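Local coordinates for putative MCP-type signal transduction protein (Campylobacter jejuni subsp. jejuni serotype O:2, PDB 4WY9), which forms the periplasmic tandem-PAS sensing region of the chemoreceptor Tlp1 and probably recognises chemotactic ligands indirectly to steer the bacterium, at residues N38-R50 with I170-G184. Sequence-based numbering, arbitrary orientation.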
loop_
_atom_site.group_PDB
_atom_site.type_symbol
_atom_site.label_atom_id
_atom_site.label_comp_id
_atom_site.label_asym_id
_atom_site.label_seq_id
_atom_site.Cartn_x
_atom_site.Cartn_y
_atom_site.Cartn_z
ATOM N N ASN A 38 2.065 -3.588 -12.202
ATOM C CA ASN A 38 2.343 -4.934 -11.706
ATOM C C ASN A 38 1.706 -5.954 -12.608
ATOM O O ASN A 38 2.282 -7.011 -12.869
ATOM C CB ASN A 38 1.824 -5.063 -10.285
ATOM C CG ASN A 38 2.539 -6.075 -9.435
ATOM O OD1 ASN A 38 3.452 -6.713 -9.823
ATOM N ND2 ASN A 38 2.034 -6.208 -8.255
ATOM N N LYS A 39 0.476 -5.698 -13.042
ATOM C CA LYS A 39 -0.223 -6.620 -13.944
ATOM C C LYS A 39 0.498 -6.756 -15.264
ATOM O O LYS A 39 0.579 -7.843 -15.831
ATOM C CB LYS A 39 -1.674 -6.174 -14.199
ATOM C CG LYS A 39 -2.632 -6.469 -13.069
ATOM C CD LYS A 39 -4.026 -5.943 -13.421
ATOM C CE LYS A 39 -5.049 -6.474 -12.471
ATOM N NZ LYS A 39 -5.313 -7.951 -12.618
ATOM N N SER A 40 1.040 -5.652 -15.751
ATOM C CA SER A 40 1.764 -5.676 -17.032
ATOM C C SER A 40 2.952 -6.626 -16.898
ATOM O O SER A 40 3.138 -7.534 -17.733
ATOM C CB SER A 40 2.226 -4.264 -17.424
ATOM O OG SER A 40 2.970 -4.291 -18.631
ATOM N N ILE A 41 3.755 -6.445 -15.871
ATOM C CA ILE A 41 4.987 -7.218 -15.725
ATOM C C ILE A 41 4.655 -8.678 -15.401
ATOM O O ILE A 41 5.295 -9.594 -15.904
ATOM C CB ILE A 41 5.969 -6.613 -14.715
ATOM C CG1 ILE A 41 7.205 -7.486 -14.575
ATOM C CG2 ILE A 41 5.344 -6.407 -13.415
ATOM C CD1 ILE A 41 8.418 -6.739 -14.134
ATOM N N SER A 42 3.626 -8.926 -14.581
ATOM C CA SER A 42 3.250 -10.294 -14.285
ATOM C C SER A 42 2.817 -11.009 -15.580
ATOM O O SER A 42 3.125 -12.176 -15.788
ATOM C CB SER A 42 2.167 -10.392 -13.208
ATOM O OG SER A 42 0.932 -9.881 -13.661
ATOM N N GLY A 43 2.107 -10.307 -16.455
ATOM C CA GLY A 43 1.701 -10.906 -17.706
ATOM C C GLY A 43 2.891 -11.288 -18.560
ATOM O O GLY A 43 2.973 -12.405 -19.115
ATOM N N THR A 44 3.832 -10.376 -18.676
ATOM C CA THR A 44 5.015 -10.604 -19.495
ATOM C C THR A 44 5.872 -11.722 -18.910
ATOM O O THR A 44 6.374 -12.589 -19.663
ATOM C CB THR A 44 5.829 -9.295 -19.643
ATOM O OG1 THR A 44 4.998 -8.304 -20.291
ATOM C CG2 THR A 44 7.064 -9.509 -20.442
ATOM N N LEU A 45 6.043 -11.749 -17.600
ATOM C CA LEU A 45 6.847 -12.805 -16.985
ATOM C C LEU A 45 6.171 -14.172 -17.062
ATOM O O LEU A 45 6.819 -15.155 -17.345
ATOM C CB LEU A 45 7.172 -12.427 -15.533
ATOM C CG LEU A 45 8.163 -11.289 -15.339
ATOM C CD1 LEU A 45 8.319 -10.895 -13.894
ATOM C CD2 LEU A 45 9.522 -11.635 -15.964
ATOM N N THR A 46 4.859 -14.237 -16.860
ATOM C CA THR A 46 4.178 -15.520 -16.990
ATOM C C THR A 46 4.270 -16.018 -18.438
ATOM O O THR A 46 4.480 -17.206 -18.676
ATOM C CB THR A 46 2.753 -15.450 -16.482
ATOM O OG1 THR A 46 2.807 -15.424 -15.058
ATOM C CG2 THR A 46 1.905 -16.625 -16.930
ATOM N N GLU A 47 4.129 -15.142 -19.425
ATOM C CA GLU A 47 4.287 -15.568 -20.807
ATOM C C GLU A 47 5.692 -16.146 -21.002
ATOM O O GLU A 47 5.865 -17.170 -21.643
ATOM C CB GLU A 47 4.039 -14.411 -21.759
ATOM C CG GLU A 47 4.186 -14.767 -23.242
ATOM C CD GLU A 47 3.336 -15.982 -23.674
ATOM O OE1 GLU A 47 2.202 -16.196 -23.160
ATOM O OE2 GLU A 47 3.814 -16.754 -24.574
ATOM N N MET A 48 6.707 -15.512 -20.413
ATOM C CA MET A 48 8.073 -16.015 -20.503
ATOM C C MET A 48 8.196 -17.381 -19.860
ATOM O O MET A 48 8.786 -18.304 -20.432
ATOM C CB MET A 48 9.055 -15.037 -19.880
ATOM C CG MET A 48 10.465 -15.614 -19.745
ATOM S SD MET A 48 11.553 -14.543 -18.799
ATOM C CE MET A 48 11.839 -13.270 -19.984
ATOM N N PHE A 49 7.712 -17.527 -18.628
ATOM C CA PHE A 49 7.935 -18.765 -17.879
ATOM C C PHE A 49 7.066 -19.889 -18.411
ATOM O O PHE A 49 7.363 -21.067 -18.224
ATOM C CB PHE A 49 7.729 -18.547 -16.367
ATOM C CG PHE A 49 8.909 -17.956 -15.660
ATOM C CD1 PHE A 49 9.243 -16.612 -15.788
ATOM C CD2 PHE A 49 9.742 -18.748 -14.872
ATOM C CE1 PHE A 49 10.357 -16.076 -15.152
ATOM C CE2 PHE A 49 10.850 -18.204 -14.235
ATOM C CZ PHE A 49 11.146 -16.872 -14.362
ATOM N N ARG A 50 6.006 -19.553 -19.151
ATOM C CA ARG A 50 5.211 -20.574 -19.838
ATOM C C ARG A 50 5.865 -21.029 -21.152
ATOM O O ARG A 50 5.700 -22.174 -21.561
ATOM C CB ARG A 50 3.793 -20.072 -20.127
ATOM C CG ARG A 50 2.874 -20.035 -18.923
ATOM C CD ARG A 50 1.476 -19.524 -19.313
ATOM N NE ARG A 50 0.946 -20.113 -20.557
ATOM C CZ ARG A 50 0.356 -21.296 -20.628
ATOM N NH1 ARG A 50 0.026 -21.953 -19.538
ATOM N NH2 ARG A 50 0.054 -21.824 -21.832
ATOM N N ILE A 170 1.612 -10.185 -7.337
ATOM C CA ILE A 170 0.918 -11.080 -8.261
ATOM C C ILE A 170 1.791 -12.307 -8.523
ATOM O O ILE A 170 3.017 -12.173 -8.690
ATOM C CB ILE A 170 0.599 -10.363 -9.590
ATOM C CG1 ILE A 170 -0.219 -9.095 -9.341
ATOM C CG2 ILE A 170 -0.110 -11.256 -10.575
ATOM C CD1 ILE A 170 -0.491 -8.296 -10.591
ATOM N N PRO A 171 1.196 -13.513 -8.568
ATOM C CA PRO A 171 1.954 -14.738 -8.930
ATOM C C PRO A 171 2.425 -14.736 -10.363
ATOM O O PRO A 171 1.796 -14.118 -11.226
ATOM C CB PRO A 171 0.942 -15.853 -8.719
ATOM C CG PRO A 171 -0.387 -15.183 -8.888
ATOM C CD PRO A 171 -0.199 -13.822 -8.263
ATOM N N ILE A 172 3.536 -15.439 -10.581
ATOM C CA ILE A 172 4.082 -15.841 -11.884
ATOM C C ILE A 172 3.874 -17.333 -12.031
ATOM O O ILE A 172 4.051 -18.067 -11.061
ATOM C CB ILE A 172 5.581 -15.473 -11.997
ATOM C CG1 ILE A 172 5.804 -13.993 -11.676
ATOM C CG2 ILE A 172 6.100 -15.811 -13.391
ATOM C CD1 ILE A 172 5.026 -13.064 -12.570
ATOM N N PHE A 173 3.496 -17.781 -13.235
ATOM C CA PHE A 173 3.258 -19.205 -13.465
ATOM C C PHE A 173 4.104 -19.782 -14.590
ATOM O O PHE A 173 4.486 -19.043 -15.521
ATOM C CB PHE A 173 1.778 -19.441 -13.822
ATOM C CG PHE A 173 0.797 -18.999 -12.759
ATOM C CD1 PHE A 173 0.287 -17.709 -12.769
ATOM C CD2 PHE A 173 0.340 -19.862 -11.794
ATOM C CE1 PHE A 173 -0.626 -17.296 -11.812
ATOM C CE2 PHE A 173 -0.551 -19.444 -10.819
ATOM C CZ PHE A 173 -1.048 -18.183 -10.845
ATOM N N ASP A 174 4.325 -21.086 -14.533
ATOM C CA ASP A 174 4.951 -21.791 -15.646
ATOM C C ASP A 174 3.888 -22.558 -16.463
ATOM O O ASP A 174 2.709 -22.429 -16.222
ATOM C CB ASP A 174 6.052 -22.688 -15.144
ATOM C CG ASP A 174 5.582 -23.821 -14.240
ATOM O OD1 ASP A 174 4.375 -24.106 -14.180
ATOM O OD2 ASP A 174 6.447 -24.529 -13.661
ATOM N N ARG A 175 4.321 -23.349 -17.435
ATOM C CA ARG A 175 3.400 -24.045 -18.346
ATOM C C ARG A 175 2.679 -25.203 -17.640
ATOM O O ARG A 175 1.634 -25.700 -18.116
ATOM C CB ARG A 175 4.140 -24.503 -19.587
ATOM C CG ARG A 175 3.249 -24.977 -20.694
ATOM C CD ARG A 175 4.003 -25.116 -22.016
ATOM N NE ARG A 175 3.517 -24.129 -22.985
ATOM C CZ ARG A 175 2.399 -24.278 -23.694
ATOM N NH1 ARG A 175 1.668 -25.378 -23.534
ATOM N NH2 ARG A 175 2.014 -23.354 -24.577
ATOM N N LYS A 176 3.162 -25.608 -16.469
ATOM C CA LYS A 176 2.467 -26.645 -15.711
ATOM C C LYS A 176 1.449 -25.994 -14.766
ATOM O O LYS A 176 0.906 -26.661 -13.880
ATOM C CB LYS A 176 3.470 -27.505 -14.936
ATOM C CG LYS A 176 4.455 -28.222 -15.889
ATOM C CD LYS A 176 5.401 -29.121 -15.152
ATOM C CE LYS A 176 4.954 -30.559 -15.274
ATOM N NZ LYS A 176 4.979 -31.192 -16.623
ATOM N N ASN A 177 1.194 -24.711 -14.970
ATOM C CA ASN A 177 0.170 -23.973 -14.222
ATOM C C ASN A 177 0.500 -23.869 -12.761
ATOM O O ASN A 177 -0.402 -23.756 -11.930
ATOM C CB ASN A 177 -1.224 -24.602 -14.373
ATOM C CG ASN A 177 -1.569 -24.922 -15.810
ATOM O OD1 ASN A 177 -1.411 -24.083 -16.717
ATOM N ND2 ASN A 177 -1.965 -26.137 -16.050
ATOM N N GLN A 178 1.796 -23.903 -12.438
ATOM C CA GLN A 178 2.273 -23.830 -11.071
ATOM C C GLN A 178 2.847 -22.453 -10.786
ATOM O O GLN A 178 3.477 -21.854 -11.655
ATOM C CB GLN A 178 3.357 -24.849 -10.790
ATOM C CG GLN A 178 2.895 -26.267 -11.032
ATOM C CD GLN A 178 2.352 -26.976 -9.782
ATOM O OE1 GLN A 178 1.727 -26.343 -8.914
ATOM N NE2 GLN A 178 2.553 -28.282 -9.692
ATOM N N VAL A 179 2.699 -21.979 -9.555
ATOM C CA VAL A 179 3.336 -20.758 -9.140
ATOM C C VAL A 179 4.842 -20.978 -9.085
ATOM O O VAL A 179 5.301 -21.865 -8.399
ATOM C CB VAL A 179 2.819 -20.249 -7.773
ATOM C CG1 VAL A 179 3.567 -18.994 -7.342
ATOM C CG2 VAL A 179 1.337 -19.972 -7.807
ATOM N N VAL A 180 5.589 -20.159 -9.802
ATOM C CA VAL A 180 7.037 -20.251 -9.789
ATOM C C VAL A 180 7.665 -19.032 -9.176
ATOM O O VAL A 180 8.866 -18.990 -8.944
ATOM C CB VAL A 180 7.612 -20.480 -11.221
ATOM C CG1 VAL A 180 7.197 -21.842 -11.774
ATOM C CG2 VAL A 180 7.306 -19.353 -12.163
ATOM N N GLY A 181 6.863 -18.012 -8.840
ATOM C CA GLY A 181 7.410 -16.828 -8.257
ATOM C C GLY A 181 6.366 -15.771 -8.002
ATOM O O GLY A 181 5.169 -15.986 -8.254
ATOM N N VAL A 182 6.810 -14.613 -7.537
ATOM C CA VAL A 182 5.936 -13.498 -7.188
ATOM C C VAL A 182 6.595 -12.220 -7.656
ATOM O O VAL A 182 7.774 -11.995 -7.346
ATOM C CB VAL A 182 5.672 -13.416 -5.677
ATOM C CG1 VAL A 182 4.804 -12.176 -5.362
ATOM C CG2 VAL A 182 5.022 -14.680 -5.149
ATOM N N ILE A 183 5.870 -11.392 -8.393
ATOM C CA ILE A 183 6.343 -10.053 -8.739
ATOM C C ILE A 183 5.506 -9.058 -7.936
ATOM O O ILE A 183 4.266 -9.112 -7.958
ATOM C CB ILE A 183 6.286 -9.788 -10.265
ATOM C CG1 ILE A 183 6.856 -8.427 -10.632
ATOM C CG2 ILE A 183 4.857 -9.955 -10.816
ATOM C CD1 ILE A 183 8.334 -8.327 -10.562
ATOM N N GLY A 184 6.153 -8.188 -7.190
ATOM C CA GLY A 184 5.439 -7.261 -6.357
ATOM C C GLY A 184 6.081 -5.908 -6.240
ATOM O O GLY A 184 7.197 -5.676 -6.724
HETATM O O HOH W 1 0.773 -14.167 -13.782
HETATM O O HOH W 2 6.954 -24.049 -18.108
HETATM O O HOH W 3 0.111 -21.542 -16.704
#
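In the membrane-distal PAS module of this tandem-PAS (Cache-type) sensor, the end of the long N-terminal helix 8-51 packs over a beta hairpin of the antiparallel sheet, Thr-46 meeting the backbone of Phe-173 while isoleucines of the hairpin pack against the helix. The helix runs nearly parallel to strand 170-173, at 19°, and roughly antiparallel to strand 179-184. Ile-172 lies under the middle of the helix: its CD1 rests 3.7 Å from Leu-45 CB and also touches Ser-42 CA, and its CG2 approaches the Phe-49 ring obliquely, as does Val-180 CG2. Ile-183 sends CG1 and CD1 to Ile-41, whereas its CG2 sits 3.6 Å from Ser-42 CB. That same CB meets Ile-170 CG2, which puts the small serine between two branched side chains. Leu-81 and Leu-83 of strand 78-83 touch Leu-45 and Phe-49 and continue the apolar layer.

Thr-46 supplies the stronger of two direct hydrogen bonds; the other, Arg-175 NE to Arg-50 O, is weak. With OG1 beside its backbone N (chi1 -75°), the hydroxyl accepts from Phe-173 N at 3.1 Å, the N-H...O angle being 161°, and a water joins OG1 to Pro-171 O. Phe-173 O, against Phe-49 CB, is buried without a hydrogen-bonding partner. A classic beta bulge sets Val-180 and Gly-181 opposite Ile-172, and a type I turn, 174-177, closes the hairpin; Asp-174 OD1 accepts from Lys-176 N, forming an Asx turn, and also from Gln-178 N, the two donors coming from opposite faces of the carboxylate. Beside this turn, a water at the edge of the Arg-50 guanidinium accepts from NH1 at 2.9 Å and donates to both Asp-174 O and Asn-177 OD1.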